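Local structure of galactitol 1-phosphate 5-dehydrogenase (4A2C) at residues C38-P43 with L57-S62; N161-I166 with A185-A190; A254-V259 with K279-I284; P315-R320 with K341-P346. The protein catalyses the NAD(+)-dependent oxidation of galactitol 1-phosphate to D-tagatose 6-phosphate and uses zinc as its cofactor. All coordinates share one frame; numbering follows the deposited sequence.

Interaction 1 (C38-P43 with L57-S62); sequences CGSDLP and LGHEFS. With NI (nickel (II) ion), chain C.
Between C38 and E60 the CA atoms are 7.6 Å apart, and between D41 and L57 they are 7.1 Å apart, so the two backbones pass at a distance and side chains, waters and a metal fill the gap. C38 and H59, by similarity ligands of the catalytic zinc, here hold a nickel ion, with C38 SG at 2.6 Å and H59 NE2 at 2.3 Å from the metal. The C38 sulfur lies anti to its backbone N (chi1 178°), which carries it across to the metal while it also accepts from S40 N. C38 and D41 form a capping box at the start of the helix, with C38 N donating to D41 OD2. D41 OD2 also accepts from a water, which in turn accepts from H59 N. A second water sits in the plane of the H59 ring at its edge; its oxygen accepts from H59 ND1 at 2.8 Å and from G58 N, and it donates to D41 OD1, a bond modelled too short to carry weight. D41 OD1 rests on L57 CG at 3.6 Å and is salt-bridged to R44. Replacing D41 by alanine would probably leave R44 without this carboxylate partner, the C38 N-H without its acceptor, and H59 without its water-mediated link to helix 41-46. E60 OE2 comes 3.1 Å from the nickel, while OE1 makes a salt bridge with K341. Helix 41-46 backs L57 and H59 through R44, E144 of helix 143-155 lies against H59 and E60, and strand 60-68 runs on from here, antiparallel to strand 27-36.

Interaction 2 (N161-I166 with A185-A190); sequences NKNVII and AKSVTA
Strands 163-167 and 187-192, joined through helix 171-182, make a beta-alpha-beta crossover of the nucleotide-binding Rossmann fold, and N163-I166 pairs in parallel with S187-A190 here. Three backbone bonds zip them together: V164 N to S187 O, T189 N to V164 O at 2.9 Å, and I166 N to T189 O at 2.8 Å. At the N-terminal end of the pair the bonding weakens, for K162 O receives only weak bonds from K186 N and S187 N. On the face carrying N163 and I165, N163 turns its amide so that OD1 takes the hydroxyl of S187; the modelled separation is too short to trust in detail. ND2 of the same amide donates to F229 O. K186 runs alongside this amide, its CD 3.5 Å from N163 OD1. The other face is apolar, with V188 and A190 packed on I177 of the crossover helix. There a nearly eclipsed V164 chi1 of -1° goes together with a short 3.4 Å approach of V164 CG1 to A185 CB, and the modelled position of the valine is doubtful in detail. Back on the N163 face, one water donates to both V164 O (2.9 Å) and S187 OG (2.7 Å) and lies 3.1 Å from T189 OG1.

Interaction 3 (A254-V259 with K279-I284); sequences AQLALV and KELTVI
Four backbone hydrogen bonds join the segments: strands 255-258 and 282-284 run parallel, 21° apart, with A254 O adding a bond at the start. T282 N gives to A254 O, L256 N to T282 O at 2.7 Å, and L258 N to I284 O at 2.9 Å; the bond from I284 N to L256 O is modelled too short for its length to carry weight. Weaker CA-H...O contacts fill in between them, such as A257 CA to I284 O at 3.2 Å. Apolar contacts dominate one face, where L256 is flanked by two partners. Its CB lies 4.0 Å from V283 CG2, the two side chains running the same way, while its CD1 meets L281 CD1 at 3.9 Å at a slant. V283 CG1, anti to its own backbone N (chi1 -180°), is thrown toward L258 and touches its CD1 at 3.5 Å. L281 also sends CD2 over A254 CB. On the face carrying Q255, T282, A257 and I284, the Q255 amide takes K162 NZ on OE1 and gives NE2 to A156 O. Strand 231-235 flanks 255-258 on its other side, and helix 143-155 covers A257 and I284. Strand 282-285 is the edge of this chain's Rossmann sheet, and V283 pairs antiparallel with a strand of the second subunit, so the sheet continues through the dimer.

Interaction 4 (P315-R320 with K341-P346); sequences PLIAHR and KVLLIP
I317 sets CG1 anti to its carbonyl carbon (chi1 -67°) and L343 holds chi1 at an unstaggered -110°, which brings I317 CD1 and L343 CD2 to 3.7 Å. The two side chains cross at about a right angle. I317 CD1 also lies 3.6 Å above the guanidinium plane of R320, offset toward its rim; that arginine is salt-bridged to E314 and E138. With an alanine at I317, L343 CD2 is likely to lose its packing partner and the guanidinium the methyl group that rests on one of its faces. Behind these side chains is the parallel pairing of a beta-alpha-beta unit, strand 317-321, helix 323-333 and strand 341-344, interrupted by a beta bulge at A318. K341 O takes two successive N-H groups at the bulge, A318 N at 2.8 Å and H319 N at 3.2 Å, from the same face of its carbonyl plane. Before the bulge K341 N donates to L316 O, and after it L343 N donates to H319 O at 2.9 Å. H319 lies on the opposite face of the sheet from I317; V342 CG1 approaches the ring obliquely, 3.8 Å from CD2, and L343 O lies in the ring plane at its edge. At the end of the pair, the R320 and I345 side chains lie side by side, with R320 CG 3.8 Å from I345 CG1.

From the N terminus the four contacts follow in series, none nested in or crossing another. Interaction 1 closes the loop between P43 and L57 at the nickel in what is, by similarity, the catalytic zinc site of the GroES-like part. Interaction 2 closes round helix 171-182 and interaction 3 round helix 270-279; both belong to the six-stranded parallel sheet, their centres about 14 Å apart, with strand 231-235 between the paired strands. Interaction 4 closes round helix 323-333 and brings the C-terminal strand back beside strand 27-36, in the mixed sheet that interaction 1 also reaches. Interactions 1 and 4 touch through E60 and K341, 2 and 3 through K162 and Q255, while interactions 3 and 4 lie on opposite sides of the chain's centre.

Interaction 1 (C38-P43 with L57-S62)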
loop_
_atom_site.group_PDB
_atom_site.type_symbol
_atom_site.label_atom_id
_atom_site.label_comp_id
_atom_site.label_asym_id
_atom_site.label_seq_id
_atom_site.Cartn_x
_atom_site.Cartn_y
_atom_site.Cartn_z
ATOM N N CYS A 38 -24.460 12.611 -6.805
ATOM C CA CYS A 38 -23.280 11.748 -6.665
ATOM C C CYS A 38 -23.630 10.253 -6.728
ATOM O O CYS A 38 -24.742 9.856 -6.377
ATOM C CB CYS A 38 -22.588 12.073 -5.334
ATOM S SG CYS A 38 -21.140 11.070 -4.936
ATOM N N GLY A 39 -22.688 9.425 -7.176
ATOM C CA GLY A 39 -22.892 7.984 -7.161
ATOM C C GLY A 39 -23.348 7.499 -5.788
ATOM O O GLY A 39 -24.179 6.596 -5.685
ATOM N N SER A 40 -22.814 8.113 -4.733
ATOM C CA SER A 40 -23.089 7.670 -3.369
ATOM C C SER A 40 -24.508 8.015 -2.918
ATOM O O SER A 40 -24.991 7.487 -1.911
ATOM C CB SER A 40 -22.052 8.237 -2.384
ATOM O OG SER A 40 -22.148 9.652 -2.266
ATOM N N ASP A 41 -25.173 8.901 -3.656
ATOM C CA ASP A 41 -26.546 9.273 -3.313
ATOM C C ASP A 41 -27.554 8.217 -3.768
ATOM O O ASP A 41 -28.590 8.028 -3.135
ATOM C CB ASP A 41 -26.908 10.644 -3.898
ATOM C CG ASP A 41 -26.123 11.774 -3.257
ATOM O OD1 ASP A 41 -25.985 11.768 -2.016
ATOM O OD2 ASP A 41 -25.642 12.667 -3.990
ATOM N N LEU A 42 -27.245 7.528 -4.864
ATOM C CA LEU A 42 -28.140 6.502 -5.393
ATOM C C LEU A 42 -28.551 5.472 -4.330
ATOM O O LEU A 42 -29.743 5.198 -4.168
ATOM C CB LEU A 42 -27.533 5.828 -6.629
ATOM C CG LEU A 42 -27.692 6.597 -7.944
ATOM C CD1 LEU A 42 -27.632 8.097 -7.725
ATOM C CD2 LEU A 42 -26.645 6.154 -8.964
ATOM N N PRO A 43 -27.570 4.894 -3.606
ATOM C CA PRO A 43 -27.944 3.991 -2.507
ATOM C C PRO A 43 -28.828 4.673 -1.467
ATOM O O PRO A 43 -29.827 4.088 -1.034
ATOM C CB PRO A 43 -26.594 3.626 -1.882
ATOM C CG PRO A 43 -25.633 3.713 -3.021
ATOM C CD PRO A 43 -26.118 4.869 -3.867
ATOM N N LEU A 57 -30.454 15.360 0.327
ATOM C CA LEU A 57 -29.062 15.065 -0.008
ATOM C C LEU A 57 -28.386 16.251 -0.718
ATOM O O LEU A 57 -28.924 17.358 -0.742
ATOM C CB LEU A 57 -28.994 13.818 -0.885
ATOM C CG LEU A 57 -29.094 12.443 -0.230
ATOM C CD1 LEU A 57 -29.266 12.556 1.274
ATOM C CD2 LEU A 57 -30.215 11.614 -0.840
ATOM N N GLY A 58 -27.200 16.014 -1.278
ATOM C CA GLY A 58 -26.513 17.012 -2.086
ATOM C C GLY A 58 -25.319 17.642 -1.383
ATOM O O GLY A 58 -25.490 18.504 -0.492
ATOM N N HIS A 59 -24.117 17.215 -1.782
ATOM C CA HIS A 59 -22.884 17.751 -1.217
ATOM C C HIS A 59 -21.885 18.189 -2.284
ATOM O O HIS A 59 -20.699 18.337 -1.988
ATOM C CB HIS A 59 -22.218 16.721 -0.330
ATOM C CG HIS A 59 -21.841 15.468 -1.054
ATOM N ND1 HIS A 59 -22.717 14.415 -1.222
ATOM C CD2 HIS A 59 -20.694 15.107 -1.680
ATOM C CE1 HIS A 59 -22.118 13.451 -1.900
ATOM N NE2 HIS A 59 -20.892 13.849 -2.194
ATOM N N GLU A 60 -22.356 18.378 -3.517
ATOM C CA GLU A 60 -21.494 18.843 -4.610
ATOM C C GLU A 60 -22.098 20.109 -5.183
ATOM O O GLU A 60 -22.802 20.059 -6.200
ATOM C CB GLU A 60 -21.419 17.805 -5.732
ATOM C CG GLU A 60 -20.876 16.445 -5.343
ATOM C CD GLU A 60 -21.030 15.436 -6.474
ATOM O OE1 GLU A 60 -21.461 15.832 -7.580
ATOM O OE2 GLU A 60 -20.727 14.250 -6.260
ATOM N N PHE A 61 -21.861 21.246 -4.535
ATOM C CA PHE A 61 -22.570 22.446 -4.946
ATOM C C PHE A 61 -21.826 23.754 -4.742
ATOM O O PHE A 61 -20.928 23.867 -3.898
ATOM C CB PHE A 61 -23.949 22.504 -4.291
ATOM C CG PHE A 61 -23.929 22.715 -2.794
ATOM C CD1 PHE A 61 -23.912 23.989 -2.267
ATOM C CD2 PHE A 61 -23.990 21.636 -1.924
ATOM C CE1 PHE A 61 -23.925 24.191 -0.905
ATOM C CE2 PHE A 61 -23.996 21.827 -0.561
ATOM C CZ PHE A 61 -23.971 23.114 -0.047
ATOM N N SER A 62 -22.213 24.736 -5.540
ATOM C CA SER A 62 -21.580 26.033 -5.531
ATOM C C SER A 62 -22.694 27.072 -5.535
ATOM O O SER A 62 -23.865 26.741 -5.758
ATOM C CB SER A 62 -20.697 26.203 -6.767
ATOM O OG SER A 62 -21.468 26.191 -7.970
HETATM NI NI NI C . -19.628 12.744 -3.733
HETATM O O HOH W 1 -23.987 15.030 -3.733
HETATM O O HOH W 2 -25.384 13.818 -0.767
#

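Interaction 2 (N161-I166 with A185-A190)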
loop_
_atom_site.group_PDB
_atom_site.type_symbol
_atom_site.label_atom_id
_atom_site.label_comp_id
_atom_site.label_asym_id
_atom_site.label_seq_id
_atom_site.Cartn_x
_atom_site.Cartn_y
_atom_site.Cartn_z
ATOM N N ASN A 161 4.860 13.599 -14.549
ATOM C CA ASN A 161 5.852 12.742 -15.189
ATOM C C ASN A 161 5.650 11.259 -14.910
ATOM O O ASN A 161 6.518 10.440 -15.215
ATOM C CB ASN A 161 7.262 13.160 -14.782
ATOM C CG ASN A 161 7.657 14.493 -15.360
ATOM O OD1 ASN A 161 7.228 14.864 -16.460
ATOM N ND2 ASN A 161 8.488 15.228 -14.628
ATOM N N LYS A 162 4.513 10.909 -14.327
ATOM C CA LYS A 162 4.227 9.506 -14.058
ATOM C C LYS A 162 3.346 8.889 -15.134
ATOM O O LYS A 162 2.623 9.596 -15.848
ATOM C CB LYS A 162 3.588 9.341 -12.679
ATOM C CG LYS A 162 4.500 9.821 -11.540
ATOM C CD LYS A 162 3.879 9.591 -10.181
ATOM C CE LYS A 162 4.786 10.125 -9.072
ATOM N NZ LYS A 162 4.214 9.874 -7.724
ATOM N N ASN A 163 3.424 7.572 -15.278
ATOM C CA ASN A 163 2.515 6.889 -16.188
ATOM C C ASN A 163 1.247 6.525 -15.435
ATOM O O ASN A 163 1.187 5.492 -14.754
ATOM C CB ASN A 163 3.171 5.647 -16.798
ATOM C CG ASN A 163 4.242 6.003 -17.797
ATOM O OD1 ASN A 163 4.015 6.803 -18.714
ATOM N ND2 ASN A 163 5.434 5.435 -17.614
ATOM N N VAL A 164 0.241 7.388 -15.529
ATOM C CA VAL A 164 -0.960 7.153 -14.748
ATOM C C VAL A 164 -1.960 6.303 -15.504
ATOM O O VAL A 164 -2.151 6.437 -16.722
ATOM C CB VAL A 164 -1.593 8.450 -14.135
ATOM C CG1 VAL A 164 -0.790 9.678 -14.472
ATOM C CG2 VAL A 164 -3.051 8.586 -14.498
ATOM N N ILE A 165 -2.572 5.395 -14.757
ATOM C CA ILE A 165 -3.547 4.461 -15.292
ATOM C C ILE A 165 -4.805 4.654 -14.443
ATOM O O ILE A 165 -4.743 4.533 -13.214
ATOM C CB ILE A 165 -3.031 3.025 -15.137
ATOM C CG1 ILE A 165 -1.741 2.846 -15.950
ATOM C CG2 ILE A 165 -4.079 2.017 -15.599
ATOM C CD1 ILE A 165 -1.049 1.495 -15.745
ATOM N N ILE A 166 -5.928 4.991 -15.078
ATOM C CA ILE A 166 -7.183 5.164 -14.344
ATOM C C ILE A 166 -8.102 3.986 -14.639
ATOM O O ILE A 166 -8.384 3.680 -15.791
ATOM C CB ILE A 166 -7.909 6.479 -14.714
ATOM C CG1 ILE A 166 -6.950 7.672 -14.656
ATOM C CG2 ILE A 166 -9.123 6.709 -13.787
ATOM C CD1 ILE A 166 -6.256 7.858 -13.302
ATOM N N ALA A 185 1.076 14.579 -16.361
ATOM C CA ALA A 185 1.360 13.134 -16.350
ATOM C C ALA A 185 2.152 12.791 -17.602
ATOM O O ALA A 185 1.876 13.336 -18.675
ATOM C CB ALA A 185 0.050 12.348 -16.336
ATOM N N LYS A 186 3.124 11.894 -17.493
ATOM C CA LYS A 186 3.859 11.487 -18.678
ATOM C C LYS A 186 2.948 10.792 -19.686
ATOM O O LYS A 186 3.099 10.974 -20.879
ATOM C CB LYS A 186 5.028 10.559 -18.335
ATOM C CG LYS A 186 5.840 10.172 -19.584
ATOM C CD LYS A 186 6.672 8.919 -19.345
ATOM C CE LYS A 186 7.396 8.477 -20.619
ATOM N NZ LYS A 186 8.559 9.351 -20.942
ATOM N N SER A 187 2.035 9.959 -19.205
ATOM C CA SER A 187 1.055 9.336 -20.079
ATOM C C SER A 187 -0.194 9.082 -19.260
ATOM O O SER A 187 -0.138 9.005 -18.036
ATOM C CB SER A 187 1.572 8.016 -20.634
ATOM O OG SER A 187 1.836 7.094 -19.584
ATOM N N VAL A 188 -1.327 8.962 -19.940
ATOM C CA VAL A 188 -2.569 8.599 -19.271
ATOM C C VAL A 188 -3.263 7.471 -20.025
ATOM O O VAL A 188 -3.516 7.550 -21.241
ATOM C CB VAL A 188 -3.527 9.802 -19.102
ATOM C CG1 VAL A 188 -4.767 9.379 -18.328
ATOM C CG2 VAL A 188 -2.825 10.925 -18.357
ATOM N N THR A 189 -3.553 6.416 -19.280
ATOM C CA THR A 189 -4.210 5.240 -19.813
ATOM C C THR A 189 -5.488 5.035 -19.028
ATOM O O THR A 189 -5.511 5.209 -17.810
ATOM C CB THR A 189 -3.337 4.004 -19.625
ATOM O OG1 THR A 189 -2.225 4.080 -20.522
ATOM C CG2 THR A 189 -4.130 2.736 -19.912
ATOM N N ALA A 190 -6.547 4.653 -19.722
ATOM C CA ALA A 190 -7.829 4.434 -19.079
ATOM C C ALA A 190 -8.267 3.003 -19.315
ATOM O O ALA A 190 -8.043 2.439 -20.392
ATOM C CB ALA A 190 -8.865 5.401 -19.632
HETATM O O HOH W 3 -0.202 5.572 -18.638
#

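Interaction 3 (A254-V259 with K279-I284)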
loop_
_atom_site.group_PDB
_atom_site.type_symbol
_atom_site.label_atom_id
_atom_site.label_comp_id
_atom_site.label_asym_id
_atom_site.label_seq_id
_atom_site.Cartn_x
_atom_site.Cartn_y
_atom_site.Cartn_z
ATOM N N ALA A 254 5.084 0.228 -8.988
ATOM C CA ALA A 254 3.949 1.081 -9.312
ATOM C C ALA A 254 3.305 1.504 -7.996
ATOM O O ALA A 254 3.260 0.733 -7.030
ATOM C CB ALA A 254 2.948 0.352 -10.147
ATOM N N GLN A 255 2.824 2.739 -7.963
ATOM C CA GLN A 255 1.945 3.189 -6.890
ATOM C C GLN A 255 0.504 2.816 -7.232
ATOM O O GLN A 255 0.079 2.936 -8.392
ATOM C CB GLN A 255 2.058 4.699 -6.723
ATOM C CG GLN A 255 3.386 5.155 -6.148
ATOM C CD GLN A 255 3.559 6.656 -6.233
ATOM O OE1 GLN A 255 3.602 7.226 -7.328
ATOM N NE2 GLN A 255 3.662 7.312 -5.072
ATOM N N LEU A 256 -0.253 2.399 -6.218
ATOM C CA LEU A 256 -1.617 1.936 -6.416
ATOM C C LEU A 256 -2.535 2.630 -5.430
ATOM O O LEU A 256 -2.535 2.314 -4.235
ATOM C CB LEU A 256 -1.679 0.430 -6.201
ATOM C CG LEU A 256 -2.693 -0.357 -7.028
ATOM C CD1 LEU A 256 -2.061 -1.642 -7.542
ATOM C CD2 LEU A 256 -3.928 -0.664 -6.211
ATOM N N ALA A 257 -3.324 3.583 -5.925
ATOM C CA ALA A 257 -4.226 4.335 -5.042
ATOM C C ALA A 257 -5.631 3.761 -5.162
ATOM O O ALA A 257 -6.188 3.673 -6.267
ATOM C CB ALA A 257 -4.225 5.817 -5.415
ATOM N N LEU A 258 -6.200 3.362 -4.027
ATOM C CA LEU A 258 -7.546 2.827 -4.004
ATOM C C LEU A 258 -8.499 3.944 -3.584
ATOM O O LEU A 258 -8.462 4.421 -2.433
ATOM C CB LEU A 258 -7.631 1.671 -3.008
ATOM C CG LEU A 258 -6.612 0.544 -3.210
ATOM C CD1 LEU A 258 -6.573 -0.403 -2.019
ATOM C CD2 LEU A 258 -6.920 -0.209 -4.494
ATOM N N VAL A 259 -9.359 4.377 -4.500
ATOM C CA VAL A 259 -10.376 5.352 -4.135
ATOM C C VAL A 259 -11.756 4.713 -4.156
ATOM O O VAL A 259 -12.721 5.291 -3.663
ATOM C CB VAL A 259 -10.346 6.587 -5.056
ATOM C CG1 VAL A 259 -8.975 7.250 -4.996
ATOM C CG2 VAL A 259 -10.656 6.192 -6.476
ATOM N N LYS A 279 6.498 -7.266 -6.997
ATOM C CA LYS A 279 6.611 -6.021 -7.738
ATOM C C LYS A 279 7.030 -4.858 -6.859
ATOM O O LYS A 279 7.402 -3.793 -7.383
ATOM C CB LYS A 279 5.274 -5.694 -8.409
ATOM C CG LYS A 279 4.885 -6.710 -9.492
ATOM C CD LYS A 279 3.569 -6.329 -10.158
ATOM C CE LYS A 279 3.190 -7.304 -11.274
ATOM N NZ LYS A 279 1.952 -6.821 -12.044
ATOM N N GLU A 280 6.985 -5.077 -5.537
ATOM C CA GLU A 280 7.137 -4.013 -4.534
ATOM C C GLU A 280 6.227 -2.811 -4.804
ATOM O O GLU A 280 6.659 -1.644 -4.872
ATOM C CB GLU A 280 8.605 -3.618 -4.310
ATOM C CG GLU A 280 9.431 -4.778 -3.749
ATOM C CD GLU A 280 10.856 -4.397 -3.357
ATOM O OE1 GLU A 280 11.567 -3.756 -4.176
ATOM O OE2 GLU A 280 11.272 -4.744 -2.225
ATOM N N LEU A 281 4.947 -3.116 -4.939
ATOM C CA LEU A 281 3.931 -2.092 -5.088
ATOM C C LEU A 281 3.810 -1.320 -3.796
ATOM O O LEU A 281 4.226 -1.781 -2.724
ATOM C CB LEU A 281 2.572 -2.724 -5.404
ATOM C CG LEU A 281 2.528 -3.612 -6.639
ATOM C CD1 LEU A 281 1.066 -3.933 -7.006
ATOM C CD2 LEU A 281 3.250 -2.933 -7.799
ATOM N N THR A 282 3.272 -0.113 -3.915
ATOM C CA THR A 282 2.912 0.684 -2.764
ATOM C C THR A 282 1.426 0.895 -2.968
ATOM O O THR A 282 1.024 1.489 -3.970
ATOM C CB THR A 282 3.649 2.018 -2.791
ATOM O OG1 THR A 282 5.021 1.793 -2.429
ATOM C CG2 THR A 282 3.029 2.998 -1.809
ATOM N N VAL A 283 0.609 0.367 -2.064
ATOM C CA VAL A 283 -0.817 0.518 -2.218
ATOM C C VAL A 283 -1.322 1.588 -1.257
ATOM O O VAL A 283 -1.133 1.500 -0.035
ATOM C CB VAL A 283 -1.556 -0.790 -1.991
ATOM C CG1 VAL A 283 -3.054 -0.560 -2.180
ATOM C CG2 VAL A 283 -1.033 -1.872 -2.964
ATOM N N ILE A 284 -1.973 2.599 -1.816
ATOM C CA ILE A 284 -2.295 3.794 -1.049
ATOM C C ILE A 284 -3.792 3.904 -0.869
ATOM O O ILE A 284 -4.508 4.144 -1.841
ATOM C CB ILE A 284 -1.797 5.058 -1.792
ATOM C CG1 ILE A 284 -0.308 4.938 -2.149
ATOM C CG2 ILE A 284 -2.047 6.294 -0.975
ATOM C CD1 ILE A 284 0.150 6.007 -3.161
#

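Interaction 4 (P315-R320 with K341-P346)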
loop_
_atom_site.group_PDB
_atom_site.type_symbol
_atom_site.label_atom_id
_atom_site.label_comp_id
_atom_site.label_asym_id
_atom_site.label_seq_id
_atom_site.Cartn_x
_atom_site.Cartn_y
_atom_site.Cartn_z
ATOM N N PRO A 315 -19.244 17.070 -21.574
ATOM C CA PRO A 315 -19.465 15.655 -21.897
ATOM C C PRO A 315 -19.766 14.813 -20.656
ATOM O O PRO A 315 -20.237 13.680 -20.794
ATOM C CB PRO A 315 -18.134 15.233 -22.512
ATOM C CG PRO A 315 -17.544 16.502 -23.037
ATOM C CD PRO A 315 -17.928 17.544 -22.040
ATOM N N LEU A 316 -19.517 15.373 -19.473
ATOM C CA LEU A 316 -19.760 14.679 -18.198
ATOM C C LEU A 316 -21.166 14.903 -17.683
ATOM O O LEU A 316 -21.624 14.205 -16.774
ATOM C CB LEU A 316 -18.806 15.179 -17.101
ATOM C CG LEU A 316 -17.305 14.983 -17.254
ATOM C CD1 LEU A 316 -16.626 15.521 -16.015
ATOM C CD2 LEU A 316 -16.958 13.521 -17.470
ATOM N N ILE A 317 -21.843 15.902 -18.242
ATOM C CA ILE A 317 -23.124 16.326 -17.703
ATOM C C ILE A 317 -24.247 15.650 -18.478
ATOM O O ILE A 317 -24.337 15.772 -19.696
ATOM C CB ILE A 317 -23.258 17.867 -17.732
ATOM C CG1 ILE A 317 -22.262 18.496 -16.751
ATOM C CG2 ILE A 317 -24.709 18.299 -17.414
ATOM C CD1 ILE A 317 -21.996 19.967 -16.984
ATOM N N ALA A 318 -25.079 14.907 -17.760
ATOM C CA ALA A 318 -26.213 14.216 -18.360
ATOM C C ALA A 318 -27.491 15.046 -18.276
ATOM O O ALA A 318 -28.425 14.853 -19.066
ATOM C CB ALA A 318 -26.423 12.862 -17.690
ATOM N N HIS A 319 -27.547 15.973 -17.326
ATOM C CA HIS A 319 -28.815 16.652 -17.074
ATOM C C HIS A 319 -28.630 18.024 -16.428
ATOM O O HIS A 319 -27.850 18.184 -15.470
ATOM C CB HIS A 319 -29.689 15.746 -16.192
ATOM C CG HIS A 319 -31.018 16.329 -15.815
ATOM N ND1 HIS A 319 -32.201 15.934 -16.406
ATOM C CD2 HIS A 319 -31.357 17.252 -14.882
ATOM C CE1 HIS A 319 -33.207 16.600 -15.866
ATOM N NE2 HIS A 319 -32.721 17.408 -14.939
ATOM N N ARG A 320 -29.292 19.020 -17.005
ATOM C CA ARG A 320 -29.462 20.307 -16.343
ATOM C C ARG A 320 -30.950 20.493 -16.099
ATOM O O ARG A 320 -31.760 20.155 -16.969
ATOM C CB ARG A 320 -28.978 21.444 -17.232
ATOM C CG ARG A 320 -27.700 22.104 -16.780
ATOM C CD ARG A 320 -26.586 21.706 -17.697
ATOM N NE ARG A 320 -25.569 22.739 -17.844
ATOM C CZ ARG A 320 -24.504 22.605 -18.630
ATOM N NH1 ARG A 320 -24.340 21.485 -19.322
ATOM N NH2 ARG A 320 -23.606 23.578 -18.728
ATOM N N LYS A 341 -23.417 13.143 -15.030
ATOM C CA LYS A 341 -23.675 14.031 -13.893
ATOM C C LYS A 341 -25.037 14.706 -13.999
ATOM O O LYS A 341 -25.359 15.332 -15.021
ATOM C CB LYS A 341 -22.550 15.071 -13.752
ATOM C CG LYS A 341 -22.725 16.077 -12.596
ATOM C CD LYS A 341 -22.736 15.413 -11.223
ATOM C CE LYS A 341 -21.437 14.642 -10.952
ATOM N NZ LYS A 341 -21.515 14.011 -9.600
ATOM N N VAL A 342 -25.846 14.563 -12.950
ATOM C CA VAL A 342 -27.145 15.227 -12.896
ATOM C C VAL A 342 -27.046 16.492 -12.061
ATOM O O VAL A 342 -26.786 16.434 -10.861
ATOM C CB VAL A 342 -28.230 14.330 -12.294
ATOM C CG1 VAL A 342 -29.575 15.044 -12.326
ATOM C CG2 VAL A 342 -28.302 13.011 -13.044
ATOM N N LEU A 343 -27.257 17.629 -12.710
ATOM C CA LEU A 343 -27.086 18.933 -12.085
ATOM C C LEU A 343 -28.432 19.538 -11.746
ATOM O O LEU A 343 -29.354 19.518 -12.561
ATOM C CB LEU A 343 -26.360 19.872 -13.051
ATOM C CG LEU A 343 -24.922 20.281 -12.740
ATOM C CD1 LEU A 343 -24.239 19.265 -11.848
ATOM C CD2 LEU A 343 -24.141 20.526 -14.015
ATOM N N LEU A 344 -28.544 20.081 -10.545
ATOM C CA LEU A 344 -29.712 20.862 -10.191
ATOM C C LEU A 344 -29.288 22.315 -10.343
ATOM O O LEU A 344 -28.339 22.769 -9.684
ATOM C CB LEU A 344 -30.112 20.579 -8.747
ATOM C CG LEU A 344 -31.540 20.828 -8.279
ATOM C CD1 LEU A 344 -31.535 21.160 -6.797
ATOM C CD2 LEU A 344 -32.183 21.948 -9.071
ATOM N N ILE A 345 -29.946 23.024 -11.254
ATOM C CA ILE A 345 -29.720 24.452 -11.424
ATOM C C ILE A 345 -30.998 25.193 -11.030
ATOM O O ILE A 345 -31.932 25.312 -11.838
ATOM C CB ILE A 345 -29.402 24.818 -12.883
ATOM C CG1 ILE A 345 -28.381 23.846 -13.489
ATOM C CG2 ILE A 345 -28.922 26.273 -12.962
ATOM C CD1 ILE A 345 -26.963 24.068 -13.015
ATOM N N PRO A 346 -31.059 25.686 -9.785
ATOM C CA PRO A 346 -32.245 26.449 -9.368
ATOM C C PRO A 346 -32.286 27.838 -10.003
ATOM O O PRO A 346 -33.234 28.129 -10.740
ATOM C CB PRO A 346 -32.081 26.559 -7.847
ATOM C CG PRO A 346 -31.112 25.447 -7.476
ATOM C CD PRO A 346 -30.179 25.354 -8.650
#